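PDB 1UPS: GlcNAc-alpha-1,4-Gal-releasing endo-beta-galactosidase from Clostridium perfringens, which probably hydrolyses internal beta-galactosidic bonds as an endo-beta-galactosidase of glycoside hydrolase family 16, releasing GlcNAc-alpha-1,4-Gal, and binds a calcium ion. Local coordinates for residues Leu303-Glu306 and Lys311-Tyr314; Lys329-Gly334 and Trp370-Val375; Ala135-Thr140 and Asp170-Phe175. One frame throughout, in Å; residues are numbered along the deposited sequence.

Contact 1 of 3, residues Leu303-Glu306 and Lys311-Tyr314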
# COMPACT_ATOMS: atom_id res chain seq x y z
N LEU A 303 -17.27 -17.88 -13.76
CA LEU A 303 -18.51 -17.65 -13.02
C LEU A 303 -19.60 -17.03 -13.89
O LEU A 303 -19.35 -16.08 -14.62
CB LEU A 303 -18.28 -16.70 -11.84
CG LEU A 303 -17.24 -17.16 -10.83
CD1 LEU A 303 -17.23 -16.20 -9.63
CD2 LEU A 303 -17.54 -18.60 -10.41
N TYR A 304 -20.81 -17.57 -13.77
CA TYR A 304 -21.97 -16.99 -14.41
C TYR A 304 -23.25 -17.31 -13.65
O TYR A 304 -23.27 -18.20 -12.81
CB TYR A 304 -22.08 -17.46 -15.88
CG TYR A 304 -22.43 -18.93 -16.06
CD1 TYR A 304 -23.75 -19.33 -16.31
CD2 TYR A 304 -21.44 -19.92 -16.01
CE1 TYR A 304 -24.07 -20.67 -16.50
CE2 TYR A 304 -21.76 -21.28 -16.20
CZ TYR A 304 -23.08 -21.64 -16.44
OH TYR A 304 -23.42 -22.97 -16.62
N ILE A 305 -24.31 -16.54 -13.93
CA ILE A 305 -25.62 -16.79 -13.33
C ILE A 305 -26.57 -17.29 -14.40
O ILE A 305 -26.76 -16.61 -15.42
CB ILE A 305 -26.18 -15.53 -12.66
CG1 ILE A 305 -25.34 -15.17 -11.43
CG2 ILE A 305 -27.64 -15.73 -12.23
CD1 ILE A 305 -25.79 -13.88 -10.74
N GLU A 306 -27.12 -18.47 -14.16
CA GLU A 306 -28.09 -19.13 -15.03
C GLU A 306 -29.50 -18.71 -14.61
O GLU A 306 -29.77 -18.52 -13.43
CB GLU A 306 -27.92 -20.65 -14.86
CG GLU A 306 -28.57 -21.52 -15.92
CD GLU A 306 -28.36 -23.00 -15.67
OE1 GLU A 306 -28.34 -23.77 -16.67
OE2 GLU A 306 -28.24 -23.42 -14.50
N LYS A 311 -28.27 -20.64 -7.28
CA LYS A 311 -26.82 -20.71 -7.04
C LYS A 311 -26.09 -19.90 -8.11
O LYS A 311 -26.69 -19.52 -9.12
CB LYS A 311 -26.35 -22.17 -7.08
CG LYS A 311 -27.10 -23.06 -6.10
CD LYS A 311 -26.18 -23.69 -5.06
CE LYS A 311 -26.98 -24.34 -3.94
NZ LYS A 311 -28.10 -25.18 -4.45
N VAL A 312 -24.80 -19.65 -7.89
CA VAL A 312 -23.94 -19.08 -8.93
C VAL A 312 -23.20 -20.25 -9.60
O VAL A 312 -22.59 -21.06 -8.91
CB VAL A 312 -22.94 -18.05 -8.36
CG1 VAL A 312 -22.07 -17.44 -9.45
CG2 VAL A 312 -23.70 -16.95 -7.61
N SER A 313 -23.29 -20.34 -10.92
CA SER A 313 -22.70 -21.45 -11.67
C SER A 313 -21.25 -21.16 -12.06
O SER A 313 -20.80 -20.01 -12.06
CB SER A 313 -23.51 -21.71 -12.95
OG SER A 313 -24.86 -22.05 -12.66
N TYR A 314 -20.50 -22.21 -12.39
CA TYR A 314 -19.26 -22.02 -13.12
C TYR A 314 -19.22 -23.03 -14.27
O TYR A 314 -19.82 -24.10 -14.19
CB TYR A 314 -18.00 -22.13 -12.24
CG TYR A 314 -17.77 -23.50 -11.61
CD1 TYR A 314 -17.33 -24.58 -12.38
CD2 TYR A 314 -17.97 -23.70 -10.25
CE1 TYR A 314 -17.11 -25.83 -11.84
CE2 TYR A 314 -17.74 -24.97 -9.67
CZ TYR A 314 -17.31 -26.02 -10.48
OH TYR A 314 -17.09 -27.28 -9.96
O HOH W 1 -26.45 -19.89 -11.82
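Y304 lies over S313, the two being an antiparallel hydrogen-bonded pair. The CB of S313 packs on one face of the Y304 ring, 3.7 Å from its centroid and 17° off the ring normal, as a CH-pi contact. It sits toward the rim, nearest to Y304 CZ. A chi1 of 69° tucks the Y304 CG in between N and C of its own residue and lays the ring over the partner strand. Two backbone bonds hold the pair. Y304 N gives to S313 O at 3.0 Å, and S313 N gives to Y304 O at 2.9 Å; the second is the more bent at the hydrogen. These are the strands of a beta hairpin, 302-304 with 313-315, in the C-terminal part, which is probably a ricin-like beta-trefoil. On the L303 face, L303 CD2 touches Y314 CB at 4.0 Å. Where the strands part, one water takes over. It accepts from E306 N, donates to K311 O and bonds S313 OG at 2.8 Å. Further out, the E306 carboxylate turns to N309 in the hairpin loop, which also bonds K311 N through its side chain. I305 and V312 both pack on W327 and H358, and the W327 indole N-H bonds L303 O.

Contact 2 of 3, residues Lys329-Gly334 and Trp370-Val375; sequences KEYRDG and WSEVPV
K329 leaves its strand with CG anti to the carbonyl carbon and bends at chi3 (87°). This bend swings the ammonium group round toward E372. The glutamate stretches out from the other strand to meet it, its chain straight at chi2 (176°), and presents its carboxylate to the lysine end. The result is a salt bridge between two long side chains, with the two backbones well apart. K329 NZ is 2.9 Å from E372 OE1 and 3.3 Å from E372 OE2. Both are weak as hydrogen bonds. E372 OE1 is modelled as near to K329 CE as to NZ, a tight and somewhat doubtful approach. It thus lies beside the CE-NZ bond and not ahead of the ammonium end, where the N-H groups point poorly at it. Charge attraction probably carries much of the link.

Y331, two residues along the same strand, adds to the site. K329 NZ makes a weak bond to Y331 OH at 3.1 Å. The edge of the Y331 ring faces the carboxylate, with CE2 4.1 Å from E372 OE1, near the ring plane. The ring and carboxylate planes are turned 44° apart.

Y239 OH bonds both K329 NZ and E372 OE2, and its ring stacks on that of Y331. T336 OG1 bonds E372 OE1. Each carboxylate oxygen therefore has a partner besides the lysine, which should help to fix the rotation of the group.

The contact lies at the surface, away from the calcium site. Strand 327-332 pairs with 335-340, and strand 370-375 pairs with 378-383, so the bridge ties two hairpins of the C-terminal region, probably a ricin-like beta-trefoil. Y239 belongs to strand 233-239 of the family 16 domain, on which P374 also packs. The cluster thus sits where the C-terminal hairpins meet that domain.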
# COMPACT_ATOMS: atom_id res chain seq x y z
N LYS A 329 -17.49 -4.38 -10.39
CA LYS A 329 -17.14 -4.16 -8.99
C LYS A 329 -17.65 -2.82 -8.49
O LYS A 329 -17.67 -1.82 -9.22
CB LYS A 329 -15.63 -4.22 -8.78
CG LYS A 329 -14.99 -5.50 -9.28
CD LYS A 329 -13.48 -5.33 -9.41
CE LYS A 329 -12.79 -5.64 -8.11
NZ LYS A 329 -11.35 -5.28 -8.18
N GLU A 330 -18.05 -2.81 -7.23
CA GLU A 330 -18.43 -1.59 -6.54
C GLU A 330 -17.75 -1.62 -5.19
O GLU A 330 -17.43 -2.69 -4.67
CB GLU A 330 -19.94 -1.52 -6.37
CG GLU A 330 -20.68 -1.19 -7.66
CD GLU A 330 -22.18 -1.29 -7.52
OE1 GLU A 330 -22.71 -0.98 -6.44
OE2 GLU A 330 -22.84 -1.64 -8.52
N TYR A 331 -17.49 -0.44 -4.64
CA TYR A 331 -16.75 -0.36 -3.38
C TYR A 331 -17.55 0.36 -2.29
O TYR A 331 -18.30 1.32 -2.57
CB TYR A 331 -15.36 0.25 -3.62
CG TYR A 331 -14.59 -0.45 -4.73
CD1 TYR A 331 -14.59 0.07 -6.03
CD2 TYR A 331 -13.91 -1.64 -4.49
CE1 TYR A 331 -13.90 -0.59 -7.06
CE2 TYR A 331 -13.23 -2.29 -5.51
CZ TYR A 331 -13.23 -1.77 -6.79
OH TYR A 331 -12.55 -2.42 -7.79
N ARG A 332 -17.45 -0.14 -1.06
CA ARG A 332 -18.06 0.49 0.12
C ARG A 332 -17.20 0.20 1.35
O ARG A 332 -16.83 -0.94 1.59
CB ARG A 332 -19.49 -0.02 0.33
N ASP A 333 -16.90 1.25 2.12
CA ASP A 333 -16.03 1.14 3.29
C ASP A 333 -14.68 0.49 2.95
O ASP A 333 -14.03 -0.11 3.81
CB ASP A 333 -16.74 0.34 4.41
CG ASP A 333 -17.92 1.09 5.03
OD1 ASP A 333 -18.83 0.42 5.59
OD2 ASP A 333 -18.03 2.34 5.02
N GLY A 334 -14.26 0.59 1.69
CA GLY A 334 -13.03 -0.06 1.23
C GLY A 334 -13.16 -1.53 0.83
O GLY A 334 -12.18 -2.15 0.38
N TRP A 370 -16.82 -7.80 0.40
CA TRP A 370 -15.69 -8.73 0.32
C TRP A 370 -14.33 -8.03 0.39
O TRP A 370 -14.15 -6.98 -0.20
CB TRP A 370 -15.81 -9.53 -0.99
CG TRP A 370 -17.12 -10.24 -1.13
CD1 TRP A 370 -18.25 -9.75 -1.74
CD2 TRP A 370 -17.44 -11.56 -0.69
NE1 TRP A 370 -19.25 -10.69 -1.68
CE2 TRP A 370 -18.78 -11.81 -1.05
CE3 TRP A 370 -16.72 -12.57 -0.01
CZ2 TRP A 370 -19.43 -13.02 -0.75
CZ3 TRP A 370 -17.36 -13.78 0.28
CH2 TRP A 370 -18.71 -13.99 -0.09
N SER A 371 -13.39 -8.61 1.14
CA SER A 371 -11.99 -8.18 1.10
C SER A 371 -11.28 -8.87 -0.06
O SER A 371 -11.43 -10.08 -0.24
CB SER A 371 -11.28 -8.53 2.40
OG SER A 371 -11.87 -7.88 3.51
N GLU A 372 -10.52 -8.11 -0.85
CA GLU A 372 -9.71 -8.67 -1.94
C GLU A 372 -8.29 -8.92 -1.46
O GLU A 372 -7.61 -8.01 -0.96
CB GLU A 372 -9.66 -7.68 -3.09
CG GLU A 372 -10.72 -7.86 -4.14
CD GLU A 372 -10.64 -6.77 -5.19
OE1 GLU A 372 -11.67 -6.10 -5.42
OE2 GLU A 372 -9.56 -6.59 -5.79
N VAL A 373 -7.84 -10.17 -1.56
CA VAL A 373 -6.54 -10.54 -1.03
C VAL A 373 -5.68 -11.14 -2.15
O VAL A 373 -5.93 -12.27 -2.58
CB VAL A 373 -6.67 -11.54 0.15
CG1 VAL A 373 -5.32 -11.83 0.77
CG2 VAL A 373 -7.63 -11.02 1.21
N PRO A 374 -4.68 -10.38 -2.62
CA PRO A 374 -3.77 -10.91 -3.64
C PRO A 374 -2.97 -12.09 -3.11
O PRO A 374 -2.46 -12.08 -1.98
CB PRO A 374 -2.84 -9.72 -3.96
CG PRO A 374 -3.50 -8.51 -3.38
CD PRO A 374 -4.37 -8.99 -2.25
N VAL A 375 -2.84 -13.10 -3.95
CA VAL A 375 -2.00 -14.25 -3.63
C VAL A 375 -1.50 -14.82 -4.92
O VAL A 375 -2.30 -15.21 -5.80
CB VAL A 375 -2.76 -15.34 -2.79
CG1 VAL A 375 -4.12 -15.65 -3.40
CG2 VAL A 375 -1.92 -16.63 -2.66

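Contact 3 of 3, residues Ala135-Thr140 and Asp170-Phe175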
# COMPACT_ATOMS: atom_id res chain seq x y z
N ALA A 135 15.50 -1.84 -1.91
CA ALA A 135 16.06 -1.59 -0.59
C ALA A 135 16.41 -2.89 0.12
O ALA A 135 15.80 -3.92 -0.14
CB ALA A 135 15.03 -0.76 0.28
N LYS A 136 17.39 -2.82 1.03
CA LYS A 136 17.76 -3.90 1.93
C LYS A 136 17.56 -3.36 3.35
O LYS A 136 18.14 -2.32 3.72
CB LYS A 136 19.21 -4.30 1.70
CG LYS A 136 19.74 -5.31 2.72
CD LYS A 136 20.98 -6.05 2.25
CE LYS A 136 22.21 -5.18 2.09
NZ LYS A 136 23.28 -6.01 1.40
N LEU A 137 16.73 -4.06 4.13
CA LEU A 137 16.27 -3.54 5.42
C LEU A 137 17.28 -3.81 6.54
O LEU A 137 18.22 -4.61 6.37
CB LEU A 137 14.92 -4.15 5.80
CG LEU A 137 13.80 -4.05 4.75
CD1 LEU A 137 12.47 -4.47 5.35
CD2 LEU A 137 13.67 -2.66 4.17
N SER A 138 17.11 -3.11 7.67
CA SER A 138 18.01 -3.28 8.80
C SER A 138 18.13 -4.73 9.24
O SER A 138 17.12 -5.42 9.34
CB SER A 138 17.52 -2.47 10.00
OG SER A 138 18.41 -2.65 11.11
N ASN A 139 19.35 -5.18 9.53
CA ASN A 139 19.56 -6.52 10.10
C ASN A 139 19.88 -6.49 11.60
O ASN A 139 20.33 -7.50 12.17
CB ASN A 139 20.67 -7.28 9.31
CG ASN A 139 22.07 -6.72 9.54
OD1 ASN A 139 22.27 -5.76 10.28
ND2 ASN A 139 23.07 -7.35 8.89
N THR A 140 19.66 -5.35 12.26
CA THR A 140 20.04 -5.21 13.68
C THR A 140 19.15 -6.02 14.62
O THR A 140 19.58 -6.37 15.74
CB THR A 140 19.97 -3.74 14.16
OG1 THR A 140 18.65 -3.20 13.96
CG2 THR A 140 20.91 -2.84 13.36
N ASP A 170 1.88 4.88 4.46
CA ASP A 170 3.14 4.28 4.86
C ASP A 170 3.39 3.11 3.91
O ASP A 170 2.85 2.03 4.11
CB ASP A 170 3.05 3.81 6.31
CG ASP A 170 2.68 4.94 7.24
OD1 ASP A 170 3.33 6.01 7.14
OD2 ASP A 170 1.72 4.86 8.03
N ILE A 171 4.14 3.36 2.84
CA ILE A 171 4.35 2.34 1.79
C ILE A 171 5.17 1.20 2.36
O ILE A 171 4.95 0.04 2.01
CB ILE A 171 5.03 2.93 0.53
CG1 ILE A 171 4.27 4.17 0.02
CG2 ILE A 171 5.14 1.89 -0.59
CD1 ILE A 171 5.12 5.02 -0.94
N LEU A 172 6.11 1.54 3.23
CA LEU A 172 6.86 0.54 3.97
C LEU A 172 7.09 1.09 5.37
O LEU A 172 7.48 2.25 5.53
CB LEU A 172 8.20 0.26 3.26
CG LEU A 172 9.06 -0.84 3.90
CD1 LEU A 172 9.83 -1.62 2.80
CD2 LEU A 172 10.09 -0.23 4.86
N GLU A 173 6.85 0.26 6.38
CA GLU A 173 7.02 0.66 7.77
C GLU A 173 7.57 -0.51 8.58
O GLU A 173 7.43 -0.55 9.81
CB GLU A 173 5.65 1.16 8.32
CG GLU A 173 5.81 1.99 9.58
CD GLU A 173 4.48 2.41 10.21
OE1 GLU A 173 4.42 3.57 10.66
OE2 GLU A 173 3.53 1.59 10.31
N THR A 174 8.23 -1.44 7.88
CA THR A 174 8.64 -2.73 8.45
C THR A 174 9.50 -2.62 9.71
O THR A 174 10.50 -1.90 9.73
CB THR A 174 9.35 -3.53 7.36
OG1 THR A 174 8.46 -3.64 6.22
CG2 THR A 174 9.60 -4.98 7.83
N PHE A 175 9.12 -3.35 10.75
CA PHE A 175 9.86 -3.36 12.03
C PHE A 175 11.11 -4.20 11.94
O PHE A 175 11.09 -5.27 11.32
CB PHE A 175 9.02 -3.99 13.15
CG PHE A 175 7.89 -3.11 13.65
CD1 PHE A 175 7.35 -3.37 14.90
CD2 PHE A 175 7.37 -2.07 12.87
CE1 PHE A 175 6.29 -2.57 15.39
CE2 PHE A 175 6.32 -1.27 13.35
CZ PHE A 175 5.78 -1.55 14.62
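L137 reaches across to T174 and L172. Its CB points toward the 170-175 segment. CG follows anti to the carbonyl carbon (chi1 -53°), and from there the two methyls divide the work. CD1 goes to T174, meeting both CB and CG2 at 3.8 Å. T174 OG1 is a little farther from CD1, at 4.2 Å. The second methyl, CD2, meets L172 CD1 at 4.2 Å. The leucine therefore fills the corner between T174 and L172 with one branch on each.

The T174 side chain stands roughly perpendicular to that of L137. T174 CG2 is anti to its backbone N, which lets the methyl lie against L137, while OG1 bonds the backbone N of R183. Its polar atom is thus satisfied although the threonine is buried. L172 also rests on W182.

All three touching residues are buried, and their contact is purely apolar. Polar bonds hold the segments nearby. Q146 accepts from S138 N through OE1 and donates to T174 O through NE2, so one amide bridges the two segments. S138 OG and T140 OG1 are hydrogen-bonded at 2.9 Å, within the turn beyond L137.

The 170-175 segment runs through EIDILE, from E168 to E173, which fits the ExDxxE active-site signature of family 16. A classic beta bulge, with I171 and L172 opposite W148, lies within it. L137 packs against the chain just where this motif ends.

The contact joins the two sheets of the family 16 domain, a concanavalin-like beta sandwich. L137 follows strand 129-136 of the larger sheet and also packs on W269 of strand 267-279, which carries the calcium ligand D272. The 170-175 segment follows strand 168-170 of the six-stranded sheet, and T174 lies against T181 of strand 181-187.

Overall arrangement
Along the chain, contact 3 closes first, then contact 1, then contact 2. Contact 3 belongs to the family 16 domain, and contacts 1 and 2 to the C-terminal part, on the opposite side of the chain's centre. The centres of contacts 1 and 3 are 44 Å apart, those of contacts 2 and 3 are 26 Å apart, and those of contacts 1 and 2 are 20 Å apart. Strand 313-315 of contact 1 is followed in the chain by strand 327-332 of contact 2. Contact 3 lies inside the sandwich that holds the calcium ion and, probably, the active site. Contact 2 is beside the interface joining this domain to the C-terminal one, and contact 1 lies on the far side of the latter.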